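Local coordinates for protein cellulase CEL9M (Clostridium cellulolyticum, PDB 1IA6) that probably hydrolyses internal beta-1,4-glucosidic linkages of cellulose and related beta-glucans, as a family 9 glycoside hydrolase catalytic module that also holds zinc and calcium, at residues I15-N20 / G52-A57; N30-R35 / L384-L389; H361-A366 / Y408-L413. All coordinates share one frame; numbering follows the deposited sequence.

Contact 1: residues I15-N20 / G52-A57; sequences IFFDAN and GGYHDA. With ZN (zinc ion), chain C.
N20 and H55 join two loop segments of the glycoside hydrolase family 9 module, an (alpha/alpha)6 barrel, at its zinc site. Segment 15-20 follows helix 6-15; residues 16-19 keep helical backbone angles. Segment 52-57 runs irregularly toward strand 62-63.

Hydrogen bonds carry most of the contact. H55 N donates to N20 O at 2.7 Å, nearly straight at 170°. The N20 side-chain amide returns two bonds. Its ND2 meets A57 O at 3.0 Å, on a carbonyl lone pair. It also meets H55 O at 2.9 Å, but comes from above that carbonyl plane. The N20 chi1 of -80° keeps CG beside the backbone N and lets ND2 reach between the two carbonyls. N20 OD1 is taken by H364 NE2, so both ends of the amide are used and its rotation is fixed.

Y54 makes the packing part. Its ring edge lies against the carbonyl F17 O, which is near the ring plane. Y54 CE2 also packs on F17 CB at 3.8 Å. Beyond the pair, L413 of helix 413-429 touches both side chains, and Y54 OH is hydrogen-bonded to Q97 O.

The metal site lies on the far end of the H55 ring. C22, C38 and H39 complete the zinc ligands. N20 O sits over one face of this imidazole. A water in the ring plane accepts from H55 ND1 and donates to A19 O, which helps set the ring's turn from its second nitrogen. H55 NE2 binds the zinc ion at 2.1 Å.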
ATOM      1  N   ILE A  15      -9.134   8.471  -4.146  1.00  9.42           N
ATOM      2  CA  ILE A  15      -9.914   9.270  -3.204  1.00  9.81           C
ATOM      3  C   ILE A  15     -10.021   8.603  -1.834  1.00  9.25           C
ATOM      4  O   ILE A  15     -10.055   9.280  -0.804  1.00 10.08           O
ATOM      5  CB  ILE A  15     -11.332   9.529  -3.768  1.00 11.75           C
ATOM      6  CG1 ILE A  15     -11.279  10.692  -4.763  1.00 14.64           C
ATOM      7  CG2 ILE A  15     -12.318   9.800  -2.644  1.00 17.28           C
ATOM      8  CD1 ILE A  15     -12.538  10.827  -5.618  1.00 17.16           C
ATOM      9  N   PHE A  16     -10.074   7.277  -1.828  1.00  7.88           N
ATOM     10  CA  PHE A  16     -10.169   6.514  -0.585  1.00  8.43           C
ATOM     11  C   PHE A  16      -9.202   6.988   0.498  1.00  8.24           C
ATOM     12  O   PHE A  16      -9.576   7.113   1.660  1.00  9.00           O
ATOM     13  CB  PHE A  16      -9.895   5.031  -0.851  1.00  9.22           C
ATOM     14  CG  PHE A  16      -9.583   4.247   0.391  1.00 10.24           C
ATOM     15  CD1 PHE A  16     -10.579   3.951   1.313  1.00 11.94           C
ATOM     16  CD2 PHE A  16      -8.276   3.842   0.663  1.00 11.37           C
ATOM     17  CE1 PHE A  16     -10.284   3.265   2.487  1.00 13.80           C
ATOM     18  CE2 PHE A  16      -7.971   3.158   1.834  1.00 12.64           C
ATOM     19  CZ  PHE A  16      -8.975   2.868   2.748  1.00 13.77           C
ATOM     20  N   PHE A  17      -7.956   7.244   0.116  1.00  7.89           N
ATOM     21  CA  PHE A  17      -6.948   7.657   1.084  1.00  8.81           C
ATOM     22  C   PHE A  17      -7.313   8.877   1.918  1.00  8.59           C
ATOM     23  O   PHE A  17      -6.838   9.020   3.044  1.00  8.28           O
ATOM     24  CB  PHE A  17      -5.609   7.835   0.369  1.00  8.77           C
ATOM     25  CG  PHE A  17      -5.035   6.538  -0.126  1.00  8.90           C
ATOM     26  CD1 PHE A  17      -4.358   5.686   0.743  1.00  9.38           C
ATOM     27  CD2 PHE A  17      -5.242   6.126  -1.438  1.00  8.06           C
ATOM     28  CE1 PHE A  17      -3.899   4.442   0.315  1.00  8.55           C
ATOM     29  CE2 PHE A  17      -4.788   4.883  -1.877  1.00  8.67           C
ATOM     30  CZ  PHE A  17      -4.116   4.039  -0.999  1.00  8.77           C
ATOM     31  N   ASP A  18      -8.170   9.742   1.379  1.00  8.99           N
ATOM     32  CA  ASP A  18      -8.617  10.927   2.106  1.00  9.29           C
ATOM     33  C   ASP A  18      -9.323  10.524   3.406  1.00  9.39           C
ATOM     34  O   ASP A  18      -9.287  11.257   4.395  1.00  9.90           O
ATOM     35  CB  ASP A  18      -9.598  11.751   1.249  1.00  8.36           C
ATOM     36  CG  ASP A  18      -8.900  12.782   0.373  1.00 12.14           C
ATOM     37  OD1 ASP A  18      -7.657  12.753   0.281  1.00 10.36           O
ATOM     38  OD2 ASP A  18      -9.608  13.623  -0.232  1.00 10.17           O
ATOM     39  N   ALA A  19      -9.964   9.359   3.408  1.00  9.24           N
ATOM     40  CA  ALA A  19     -10.690   8.907   4.597  1.00  7.92           C
ATOM     41  C   ALA A  19      -9.787   8.536   5.763  1.00  8.40           C
ATOM     42  O   ALA A  19     -10.234   8.498   6.910  1.00  8.89           O
ATOM     43  CB  ALA A  19     -11.588   7.719   4.248  1.00  8.34           C
ATOM     44  N   ASN A  20      -8.521   8.259   5.477  1.00  7.47           N
ATOM     45  CA  ASN A  20      -7.591   7.861   6.529  1.00  9.06           C
ATOM     46  C   ASN A  20      -6.537   8.894   6.908  1.00  8.61           C
ATOM     47  O   ASN A  20      -5.672   8.619   7.744  1.00  8.73           O
ATOM     48  CB  ASN A  20      -6.917   6.541   6.142  1.00  7.35           C
ATOM     49  CG  ASN A  20      -7.809   5.335   6.413  1.00 10.88           C
ATOM     50  OD1 ASN A  20      -9.033   5.425   6.308  1.00 10.97           O
ATOM     51  ND2 ASN A  20      -7.198   4.201   6.756  1.00  9.61           N
ATOM     52  N   GLY A  52       0.392  13.903  11.093  1.00 10.80           N
ATOM     53  CA  GLY A  52       0.305  13.655   9.667  1.00 11.18           C
ATOM     54  C   GLY A  52       0.266  12.168   9.379  1.00 10.77           C
ATOM     55  O   GLY A  52       0.031  11.360  10.280  1.00 10.05           O
ATOM     56  N   GLY A  53       0.501  11.797   8.127  1.00  9.61           N
ATOM     57  CA  GLY A  53       0.470  10.390   7.784  1.00  9.64           C
ATOM     58  C   GLY A  53      -0.955   9.882   7.715  1.00  8.83           C
ATOM     59  O   GLY A  53      -1.904  10.672   7.688  1.00  8.85           O
ATOM     60  N   TYR A  54      -1.114   8.563   7.711  1.00  8.04           N
ATOM     61  CA  TYR A  54      -2.437   7.965   7.600  1.00  8.32           C
ATOM     62  C   TYR A  54      -2.761   6.901   8.634  1.00  7.92           C
ATOM     63  O   TYR A  54      -1.882   6.162   9.083  1.00  7.42           O
ATOM     64  CB  TYR A  54      -2.602   7.305   6.227  1.00  6.23           C
ATOM     65  CG  TYR A  54      -2.523   8.226   5.032  1.00  8.69           C
ATOM     66  CD1 TYR A  54      -1.295   8.686   4.556  1.00  9.24           C
ATOM     67  CD2 TYR A  54      -3.676   8.582   4.335  1.00  8.08           C
ATOM     68  CE1 TYR A  54      -1.222   9.469   3.402  1.00  8.25           C
ATOM     69  CE2 TYR A  54      -3.614   9.362   3.190  1.00  9.70           C
ATOM     70  CZ  TYR A  54      -2.385   9.798   2.726  1.00  9.39           C
ATOM     71  OH  TYR A  54      -2.327  10.536   1.567  1.00 11.49           O
ATOM     72  N   HIS A  55      -4.039   6.820   8.997  1.00  6.87           N
ATOM     73  CA  HIS A  55      -4.509   5.783   9.910  1.00  7.06           C
ATOM     74  C   HIS A  55      -4.321   4.522   9.070  1.00  6.72           C
ATOM     75  O   HIS A  55      -4.556   4.546   7.859  1.00  5.98           O
ATOM     76  CB  HIS A  55      -5.993   5.975  10.212  1.00  6.14           C
ATOM     77  CG  HIS A  55      -6.304   7.266  10.900  1.00  6.27           C
ATOM     78  ND1 HIS A  55      -7.489   7.945  10.707  1.00  6.76           N
ATOM     79  CD2 HIS A  55      -5.592   7.996  11.789  1.00  7.06           C
ATOM     80  CE1 HIS A  55      -7.491   9.039  11.444  1.00  6.92           C
ATOM     81  NE2 HIS A  55      -6.352   9.094  12.112  1.00  8.95           N
ATOM     82  N   ASP A  56      -3.929   3.425   9.703  1.00  5.42           N
ATOM     83  CA  ASP A  56      -3.674   2.189   8.973  1.00  6.85           C
ATOM     84  C   ASP A  56      -4.836   1.516   8.245  1.00  7.35           C
ATOM     85  O   ASP A  56      -4.740   1.225   7.053  1.00  6.63           O
ATOM     86  CB  ASP A  56      -3.030   1.155   9.901  1.00  6.99           C
ATOM     87  CG  ASP A  56      -2.593  -0.091   9.155  1.00  8.38           C
ATOM     88  OD1 ASP A  56      -1.686   0.025   8.310  1.00  8.77           O
ATOM     89  OD2 ASP A  56      -3.159  -1.180   9.401  1.00  9.38           O
ATOM     90  N   ALA A  57      -5.928   1.248   8.950  1.00  6.29           N
ATOM     91  CA  ALA A  57      -7.045   0.558   8.319  1.00  8.58           C
ATOM     92  C   ALA A  57      -8.376   1.123   8.790  1.00  8.65           C
ATOM     93  O   ALA A  57      -8.767   2.217   8.387  1.00 10.08           O
ATOM     94  CB  ALA A  57      -6.958  -0.937   8.635  1.00  9.81           C
TER
HETATM   95 ZN    ZN C1264      -5.638  10.768  13.151  1.00 13.00          ZN
HETATM   96  O   HOH W   1      -9.823   7.566   9.506  1.00 13.35           O

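Contact 2: residues N30-R35 / L384-L389; sequences NVFDWR and LLTGAL
F32 and W34 meet L384, L385 and T386 across two turns: F32 to R35 forms a type I beta turn and L385 to A388 a type II turn. The nearest CA atoms, F32 and L385, are still 8.7 Å apart, so side chains bridge the gap.

F32 puts the CE1-CZ end of its ring forward. CE1 lies 3.6 Å from L384 O and touches T386 CB at 4.0 Å, and T386 O lies in the ring plane at the edge. The W34 indole also comes edge on. Its CZ2 is 3.7 Å from L384 O. Its CH2 reaches L385 CD1 at 4.1 Å, the two side chains crossing at about a right angle. A chi1 of 40° folds the indole back over F32, and W34 CZ2 lies 3.5 Å above one face of the F32 ring. V31 CG2 covers the opposite face. No direct hydrogen bond joins the segments. One water links them: it accepts from W34 NE1 in the indole plane and donates to L384 O at 2.8 Å.

H383 stacks on W34. The indole also touches A366 and A367 of helix 365-368, while F32 and T386 rest against helix 6-15 through I15 and D12.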
ATOM      1  N   ASN A  30      -9.819  17.745   1.498  1.00 21.09           N
ATOM      2  CA  ASN A  30     -10.317  16.387   1.692  1.00 18.49           C
ATOM      3  C   ASN A  30     -11.698  16.300   1.040  1.00 17.40           C
ATOM      4  O   ASN A  30     -12.545  17.161   1.272  1.00 16.79           O
ATOM      5  CB  ASN A  30     -10.424  16.099   3.192  1.00 16.97           C
ATOM      6  CG  ASN A  30     -10.584  14.625   3.499  1.00 15.26           C
ATOM      7  OD1 ASN A  30     -11.509  13.977   3.018  1.00 14.70           O
ATOM      8  ND2 ASN A  30      -9.681  14.092   4.313  1.00 13.21           N
ATOM      9  N   VAL A  31     -11.927  15.271   0.226  1.00 16.22           N
ATOM     10  CA  VAL A  31     -13.213  15.122  -0.454  1.00 16.79           C
ATOM     11  C   VAL A  31     -14.356  14.750   0.480  1.00 17.37           C
ATOM     12  O   VAL A  31     -15.520  14.960   0.150  1.00 17.66           O
ATOM     13  CB  VAL A  31     -13.153  14.054  -1.566  1.00 17.50           C
ATOM     14  CG1 VAL A  31     -12.087  14.422  -2.583  1.00 17.42           C
ATOM     15  CG2 VAL A  31     -12.880  12.688  -0.963  1.00 19.73           C
ATOM     16  N   PHE A  32     -14.026  14.193   1.641  1.00 16.06           N
ATOM     17  CA  PHE A  32     -15.047  13.792   2.599  1.00 15.72           C
ATOM     18  C   PHE A  32     -15.297  14.897   3.619  1.00 17.16           C
ATOM     19  O   PHE A  32     -14.407  15.254   4.392  1.00 14.67           O
ATOM     20  CB  PHE A  32     -14.618  12.509   3.313  1.00 16.14           C
ATOM     21  CG  PHE A  32     -14.359  11.358   2.382  1.00 16.32           C
ATOM     22  CD1 PHE A  32     -15.383  10.839   1.595  1.00 15.90           C
ATOM     23  CD2 PHE A  32     -13.090  10.792   2.292  1.00 15.35           C
ATOM     24  CE1 PHE A  32     -15.148   9.769   0.730  1.00 17.49           C
ATOM     25  CE2 PHE A  32     -12.843   9.722   1.432  1.00 14.54           C
ATOM     26  CZ  PHE A  32     -13.874   9.209   0.649  1.00 17.63           C
ATOM     27  N   ASP A  33     -16.511  15.435   3.624  1.00 16.20           N
ATOM     28  CA  ASP A  33     -16.837  16.500   4.561  1.00 19.47           C
ATOM     29  C   ASP A  33     -16.929  15.993   5.998  1.00 18.35           C
ATOM     30  O   ASP A  33     -16.959  16.788   6.935  1.00 18.73           O
ATOM     31  CB  ASP A  33     -18.147  17.196   4.159  1.00 23.70           C
ATOM     32  CG  ASP A  33     -19.305  16.231   4.019  1.00 29.02           C
ATOM     33  OD1 ASP A  33     -19.512  15.406   4.933  1.00 32.24           O
ATOM     34  OD2 ASP A  33     -20.019  16.305   2.995  1.00 34.45           O
ATOM     35  N   TRP A  34     -16.961  14.673   6.175  1.00 16.93           N
ATOM     36  CA  TRP A  34     -17.044  14.101   7.516  1.00 15.75           C
ATOM     37  C   TRP A  34     -15.685  13.868   8.177  1.00 15.46           C
ATOM     38  O   TRP A  34     -15.614  13.330   9.281  1.00 16.25           O
ATOM     39  CB  TRP A  34     -17.849  12.793   7.509  1.00 15.29           C
ATOM     40  CG  TRP A  34     -17.589  11.895   6.336  1.00 14.52           C
ATOM     41  CD1 TRP A  34     -18.157  11.979   5.096  1.00 14.59           C
ATOM     42  CD2 TRP A  34     -16.700  10.771   6.297  1.00 14.42           C
ATOM     43  NE1 TRP A  34     -17.681  10.971   4.288  1.00 15.30           N
ATOM     44  CE2 TRP A  34     -16.785  10.217   4.999  1.00 14.09           C
ATOM     45  CE3 TRP A  34     -15.841  10.177   7.234  1.00 15.38           C
ATOM     46  CZ2 TRP A  34     -16.041   9.096   4.613  1.00 13.83           C
ATOM     47  CZ3 TRP A  34     -15.100   9.062   6.849  1.00 13.04           C
ATOM     48  CH2 TRP A  34     -15.206   8.535   5.547  1.00 13.76           C
ATOM     49  N   ARG A  35     -14.610  14.274   7.506  1.00 13.22           N
ATOM     50  CA  ARG A  35     -13.270  14.128   8.072  1.00 13.87           C
ATOM     51  C   ARG A  35     -12.725  15.492   8.481  1.00 14.11           C
ATOM     52  O   ARG A  35     -12.921  16.487   7.777  1.00 15.84           O
ATOM     53  CB  ARG A  35     -12.302  13.483   7.072  1.00 12.83           C
ATOM     54  CG  ARG A  35     -12.423  11.965   6.923  1.00 12.98           C
ATOM     55  CD  ARG A  35     -12.401  11.241   8.267  1.00 13.25           C
ATOM     56  NE  ARG A  35     -11.486  11.860   9.224  1.00 13.48           N
ATOM     57  CZ  ARG A  35     -10.160  11.758   9.192  1.00 13.49           C
ATOM     58  NH1 ARG A  35      -9.556  11.047   8.248  1.00 10.71           N
ATOM     59  NH2 ARG A  35      -9.434  12.394  10.103  1.00 12.19           N
ATOM     60  N   LEU A 384     -20.380   7.290   3.221  1.00 13.26           N
ATOM     61  CA  LEU A 384     -19.931   6.476   2.094  1.00 11.60           C
ATOM     62  C   LEU A 384     -18.407   6.515   1.975  1.00 12.61           C
ATOM     63  O   LEU A 384     -17.820   7.570   1.724  1.00 11.82           O
ATOM     64  CB  LEU A 384     -20.566   6.978   0.794  1.00 12.35           C
ATOM     65  CG  LEU A 384     -20.240   6.178  -0.474  1.00 12.88           C
ATOM     66  CD1 LEU A 384     -20.802   4.768  -0.354  1.00 13.72           C
ATOM     67  CD2 LEU A 384     -20.824   6.874  -1.694  1.00 14.95           C
ATOM     68  N   LEU A 385     -17.775   5.357   2.154  1.00 10.21           N
ATOM     69  CA  LEU A 385     -16.318   5.240   2.082  1.00 10.40           C
ATOM     70  C   LEU A 385     -15.887   4.974   0.637  1.00 10.16           C
ATOM     71  O   LEU A 385     -15.400   3.900   0.300  1.00  8.73           O
ATOM     72  CB  LEU A 385     -15.854   4.103   3.003  1.00 10.96           C
ATOM     73  CG  LEU A 385     -14.353   3.875   3.219  1.00 11.59           C
ATOM     74  CD1 LEU A 385     -13.717   5.119   3.812  1.00 13.05           C
ATOM     75  CD2 LEU A 385     -14.154   2.692   4.156  1.00 11.93           C
ATOM     76  N   THR A 386     -16.063   5.983  -0.207  1.00 11.07           N
ATOM     77  CA  THR A 386     -15.739   5.893  -1.625  1.00 11.06           C
ATOM     78  C   THR A 386     -14.339   5.369  -1.945  1.00 10.81           C
ATOM     79  O   THR A 386     -13.347   5.857  -1.406  1.00  9.98           O
ATOM     80  CB  THR A 386     -15.903   7.270  -2.292  1.00 13.81           C
ATOM     81  OG1 THR A 386     -17.234   7.750  -2.057  1.00 14.34           O
ATOM     82  CG2 THR A 386     -15.652   7.179  -3.796  1.00 14.56           C
ATOM     83  N   GLY A 387     -14.281   4.369  -2.824  1.00  8.19           N
ATOM     84  CA  GLY A 387     -13.008   3.810  -3.262  1.00  8.61           C
ATOM     85  C   GLY A 387     -12.357   2.702  -2.451  1.00  7.90           C
ATOM     86  O   GLY A 387     -11.347   2.144  -2.878  1.00  8.63           O
ATOM     87  N   ALA A 388     -12.922   2.357  -1.301  1.00  8.26           N
ATOM     88  CA  ALA A 388     -12.326   1.317  -0.470  1.00 10.22           C
ATOM     89  C   ALA A 388     -12.509  -0.092  -1.023  1.00 10.14           C
ATOM     90  O   ALA A 388     -13.612  -0.484  -1.399  1.00 10.27           O
ATOM     91  CB  ALA A 388     -12.899   1.382   0.950  1.00 10.85           C
ATOM     92  N   LEU A 389     -11.414  -0.844  -1.074  1.00  9.49           N
ATOM     93  CA  LEU A 389     -11.458  -2.232  -1.518  1.00  9.25           C
ATOM     94  C   LEU A 389     -11.678  -3.053  -0.245  1.00  9.47           C
ATOM     95  O   LEU A 389     -10.884  -2.970   0.696  1.00  7.97           O
ATOM     96  CB  LEU A 389     -10.129  -2.633  -2.168  1.00  9.09           C
ATOM     97  CG  LEU A 389     -10.006  -4.094  -2.622  1.00 10.65           C
ATOM     98  CD1 LEU A 389     -10.940  -4.358  -3.799  1.00 11.52           C
ATOM     99  CD2 LEU A 389      -8.575  -4.385  -3.024  1.00  9.57           C
TER
HETATM  100  O   HOH W   2     -18.835  10.181   1.652  1.00 15.53           O

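Contact 3: residues H361-A366 / Y408-L413; sequences HPHHRA and YTEVAL
H363 and E410 are brought alongside by their torsions. In H363, CG stands anti to the backbone N (chi1 -174°). The E410 chain bends at chi2 (-135°) and turns its carboxylate back toward the histidine. The two side chains then point the same way, with ring and carboxylate planes 53° apart. E410 OE2 lies near the ring plane, at the edge, 3.8 Å from H363 CD2. H363 NE2 and E410 OE2 are 4.6 Å apart, so these polar atoms do not touch. The other oxygen, E410 OE1, is hydrogen-bonded to W304 NE1.

The backbones join beside this pair. H363 N donates to T409 O at 3.0 Å. T409 packs its CB and CG2 against H361 O. Its OG1 is hydrogen-bonded to Q405 O. Two waters bridge the segments. One lies between T409 OG1 and H361 O, and a second between H363 O (2.7 Å) and V411 N.

V411 adds the nonpolar contact. Its CG2 reaches the edge of the H364 ring at CD2, 3.9 Å away, the side chains crossing at about a right angle. H364 ND1 caps A367 N at the start of helix 365-368.

E410 is a predicted active-site residue, and the side chain of H361 is about 3 Å from the side chain of D401, the other one. A sulfate ion, probably from the crystallisation liquor, lies about 5 Å from the E410 side chain. The arrangement is consistent with the catalytic cleft of a family 9 glycoside hydrolase.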
ATOM      1  N   HIS A 361     -21.352  -2.311   5.264  1.00 12.92           N
ATOM      2  CA  HIS A 361     -20.823  -2.491   6.615  1.00 12.92           C
ATOM      3  C   HIS A 361     -19.291  -2.517   6.667  1.00 11.14           C
ATOM      4  O   HIS A 361     -18.707  -3.429   7.248  1.00 11.89           O
ATOM      5  CB  HIS A 361     -21.351  -3.802   7.213  1.00 15.25           C
ATOM      6  CG  HIS A 361     -22.808  -3.775   7.557  1.00 18.07           C
ATOM      7  ND1 HIS A 361     -23.288  -3.231   8.730  1.00 19.04           N
ATOM      8  CD2 HIS A 361     -23.892  -4.230   6.884  1.00 18.75           C
ATOM      9  CE1 HIS A 361     -24.603  -3.352   8.765  1.00 19.79           C
ATOM     10  NE2 HIS A 361     -24.996  -3.955   7.657  1.00 19.24           N
ATOM     11  N   PRO A 362     -18.617  -1.522   6.069  1.00 11.20           N
ATOM     12  CA  PRO A 362     -17.149  -1.553   6.124  1.00 10.50           C
ATOM     13  C   PRO A 362     -16.632  -1.443   7.562  1.00 10.79           C
ATOM     14  O   PRO A 362     -17.200  -0.717   8.377  1.00 10.81           O
ATOM     15  CB  PRO A 362     -16.750  -0.350   5.277  1.00 11.20           C
ATOM     16  CG  PRO A 362     -17.882   0.622   5.533  1.00 11.87           C
ATOM     17  CD  PRO A 362     -19.098  -0.279   5.439  1.00 11.12           C
ATOM     18  N   HIS A 363     -15.566  -2.176   7.874  1.00  9.81           N
ATOM     19  CA  HIS A 363     -14.979  -2.125   9.208  1.00 11.19           C
ATOM     20  C   HIS A 363     -14.092  -0.883   9.242  1.00 10.88           C
ATOM     21  O   HIS A 363     -12.874  -0.966   9.099  1.00 11.59           O
ATOM     22  CB  HIS A 363     -14.148  -3.382   9.466  1.00 14.14           C
ATOM     23  CG  HIS A 363     -13.623  -3.480  10.863  1.00 18.58           C
ATOM     24  ND1 HIS A 363     -14.444  -3.431  11.969  1.00 21.96           N
ATOM     25  CD2 HIS A 363     -12.362  -3.622  11.336  1.00 20.90           C
ATOM     26  CE1 HIS A 363     -13.710  -3.536  13.064  1.00 21.65           C
ATOM     27  NE2 HIS A 363     -12.444  -3.653  12.707  1.00 22.94           N
ATOM     28  N   HIS A 364     -14.721   0.272   9.424  1.00 10.12           N
ATOM     29  CA  HIS A 364     -14.012   1.547   9.431  1.00 10.09           C
ATOM     30  C   HIS A 364     -14.712   2.487  10.413  1.00 10.71           C
ATOM     31  O   HIS A 364     -15.876   2.840  10.234  1.00 10.73           O
ATOM     32  CB  HIS A 364     -14.024   2.112   8.004  1.00  9.86           C
ATOM     33  CG  HIS A 364     -13.132   3.297   7.795  1.00 10.22           C
ATOM     34  ND1 HIS A 364     -13.522   4.586   8.091  1.00 10.34           N
ATOM     35  CD2 HIS A 364     -11.883   3.392   7.280  1.00 11.51           C
ATOM     36  CE1 HIS A 364     -12.553   5.424   7.764  1.00 11.06           C
ATOM     37  NE2 HIS A 364     -11.548   4.725   7.269  1.00 11.64           N
ATOM     38  N   ARG A 365     -13.995   2.889  11.456  1.00 10.02           N
ATOM     39  CA  ARG A 365     -14.573   3.752  12.479  1.00 10.51           C
ATOM     40  C   ARG A 365     -15.132   5.085  11.985  1.00 10.99           C
ATOM     41  O   ARG A 365     -16.281   5.419  12.277  1.00 11.49           O
ATOM     42  CB  ARG A 365     -13.550   3.983  13.597  1.00 11.01           C
ATOM     43  CG  ARG A 365     -13.311   2.732  14.435  1.00 13.17           C
ATOM     44  CD  ARG A 365     -12.120   2.871  15.368  1.00 12.52           C
ATOM     45  NE  ARG A 365     -11.984   1.702  16.237  1.00 13.47           N
ATOM     46  CZ  ARG A 365     -11.605   0.493  15.835  1.00 14.80           C
ATOM     47  NH1 ARG A 365     -11.310   0.262  14.561  1.00 12.68           N
ATOM     48  NH2 ARG A 365     -11.527  -0.497  16.715  1.00 14.13           N
ATOM     49  N   ALA A 366     -14.338   5.845  11.241  1.00  9.86           N
ATOM     50  CA  ALA A 366     -14.803   7.140  10.746  1.00 12.02           C
ATOM     51  C   ALA A 366     -16.031   7.015   9.840  1.00 12.03           C
ATOM     52  O   ALA A 366     -17.020   7.727  10.028  1.00 11.33           O
ATOM     53  CB  ALA A 366     -13.673   7.856  10.009  1.00 12.12           C
ATOM     54  N   TYR A 408     -14.436 -10.277   5.691  1.00 17.32           N
ATOM     55  CA  TYR A 408     -15.085  -9.801   4.480  1.00 14.94           C
ATOM     56  C   TYR A 408     -15.093  -8.282   4.323  1.00 14.19           C
ATOM     57  O   TYR A 408     -14.875  -7.761   3.232  1.00 13.23           O
ATOM     58  CB  TYR A 408     -16.545 -10.272   4.438  1.00 16.41           C
ATOM     59  CG  TYR A 408     -16.738 -11.770   4.471  1.00 16.80           C
ATOM     60  CD1 TYR A 408     -16.694 -12.473   5.673  1.00 18.10           C
ATOM     61  CD2 TYR A 408     -16.967 -12.482   3.298  1.00 17.20           C
ATOM     62  CE1 TYR A 408     -16.878 -13.856   5.702  1.00 21.41           C
ATOM     63  CE2 TYR A 408     -17.149 -13.861   3.314  1.00 18.83           C
ATOM     64  CZ  TYR A 408     -17.105 -14.541   4.518  1.00 20.85           C
ATOM     65  OH  TYR A 408     -17.299 -15.906   4.531  1.00 23.58           O
ATOM     66  N   THR A 409     -15.332  -7.579   5.423  1.00 11.36           N
ATOM     67  CA  THR A 409     -15.468  -6.128   5.378  1.00 11.36           C
ATOM     68  C   THR A 409     -14.290  -5.241   5.754  1.00 11.65           C
ATOM     69  O   THR A 409     -14.439  -4.022   5.808  1.00 10.30           O
ATOM     70  CB  THR A 409     -16.653  -5.702   6.238  1.00 11.37           C
ATOM     71  OG1 THR A 409     -16.401  -6.077   7.595  1.00 11.87           O
ATOM     72  CG2 THR A 409     -17.927  -6.387   5.754  1.00 11.64           C
ATOM     73  N   GLU A 410     -13.129  -5.825   6.017  1.00 11.78           N
ATOM     74  CA  GLU A 410     -11.977  -5.008   6.368  1.00 13.61           C
ATOM     75  C   GLU A 410     -11.508  -4.173   5.182  1.00 11.79           C
ATOM     76  O   GLU A 410     -11.664  -4.574   4.030  1.00 11.03           O
ATOM     77  CB  GLU A 410     -10.821  -5.880   6.861  1.00 16.00           C
ATOM     78  CG  GLU A 410     -10.814  -6.071   8.369  1.00 24.86           C
ATOM     79  CD  GLU A 410      -9.430  -5.909   8.961  1.00 28.86           C
ATOM     80  OE1 GLU A 410      -8.537  -6.717   8.623  1.00 31.61           O
ATOM     81  OE2 GLU A 410      -9.231  -4.967   9.760  1.00 32.14           O
ATOM     82  N   VAL A 411     -10.962  -2.999   5.484  1.00 10.41           N
ATOM     83  CA  VAL A 411     -10.420  -2.085   4.477  1.00  9.28           C
ATOM     84  C   VAL A 411      -9.082  -1.619   5.052  1.00  8.96           C
ATOM     85  O   VAL A 411      -8.914  -1.594   6.267  1.00  9.61           O
ATOM     86  CB  VAL A 411     -11.332  -0.855   4.257  1.00  9.64           C
ATOM     87  CG1 VAL A 411     -12.695  -1.306   3.749  1.00  9.65           C
ATOM     88  CG2 VAL A 411     -11.476  -0.063   5.557  1.00 11.84           C
ATOM     89  N   ALA A 412      -8.128  -1.258   4.198  1.00  7.84           N
ATOM     90  CA  ALA A 412      -6.827  -0.830   4.704  1.00  7.43           C
ATOM     91  C   ALA A 412      -5.976  -0.152   3.648  1.00  7.19           C
ATOM     92  O   ALA A 412      -6.208  -0.309   2.451  1.00  6.76           O
ATOM     93  CB  ALA A 412      -6.077  -2.031   5.265  1.00  7.45           C
ATOM     94  N   LEU A 413      -4.975   0.596   4.105  1.00  6.83           N
ATOM     95  CA  LEU A 413      -4.069   1.287   3.199  1.00  7.99           C
ATOM     96  C   LEU A 413      -3.416   0.322   2.213  1.00  7.45           C
ATOM     97  O   LEU A 413      -3.416   0.570   1.008  1.00  7.72           O
ATOM     98  CB  LEU A 413      -2.959   1.996   3.978  1.00  6.53           C
ATOM     99  CG  LEU A 413      -3.311   3.159   4.902  1.00  9.59           C
ATOM    100  CD1 LEU A 413      -2.028   3.694   5.548  1.00 10.24           C
ATOM    101  CD2 LEU A 413      -4.011   4.252   4.115  1.00  7.41           C
TER
HETATM  102  O   HOH W   3     -17.903  -4.768   9.465  1.00 34.97           O
HETATM  103  O   HOH W   4     -10.671  -2.414   8.535  1.00 15.85           O

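In the fold
The three contacts form one connected region, with centres 9 to 12 Å apart. Contact 1 is wholly buried. Contacts 2 and 3 are partly buried, and contact 2 includes the exposed L384. Contacts 1 and 2 both draw on the long loop region between helix 6-15 and strand 62-63, and D18 is hydrogen-bonded to N30 and V31. N20 and H364 tie the zinc-site contact to the probable catalytic one, as does a hydrogen bond from L413 N to D56 O. Contacts 2 and 3 pack through W34 on A366, L385 on H364, and A388 and L389 on V411. Chemistry varies: zinc coordination and amide hydrogen bonds in contact 1, ring edges in contact 2, a histidine-carboxylate pair in contact 3. Waters bridge all three.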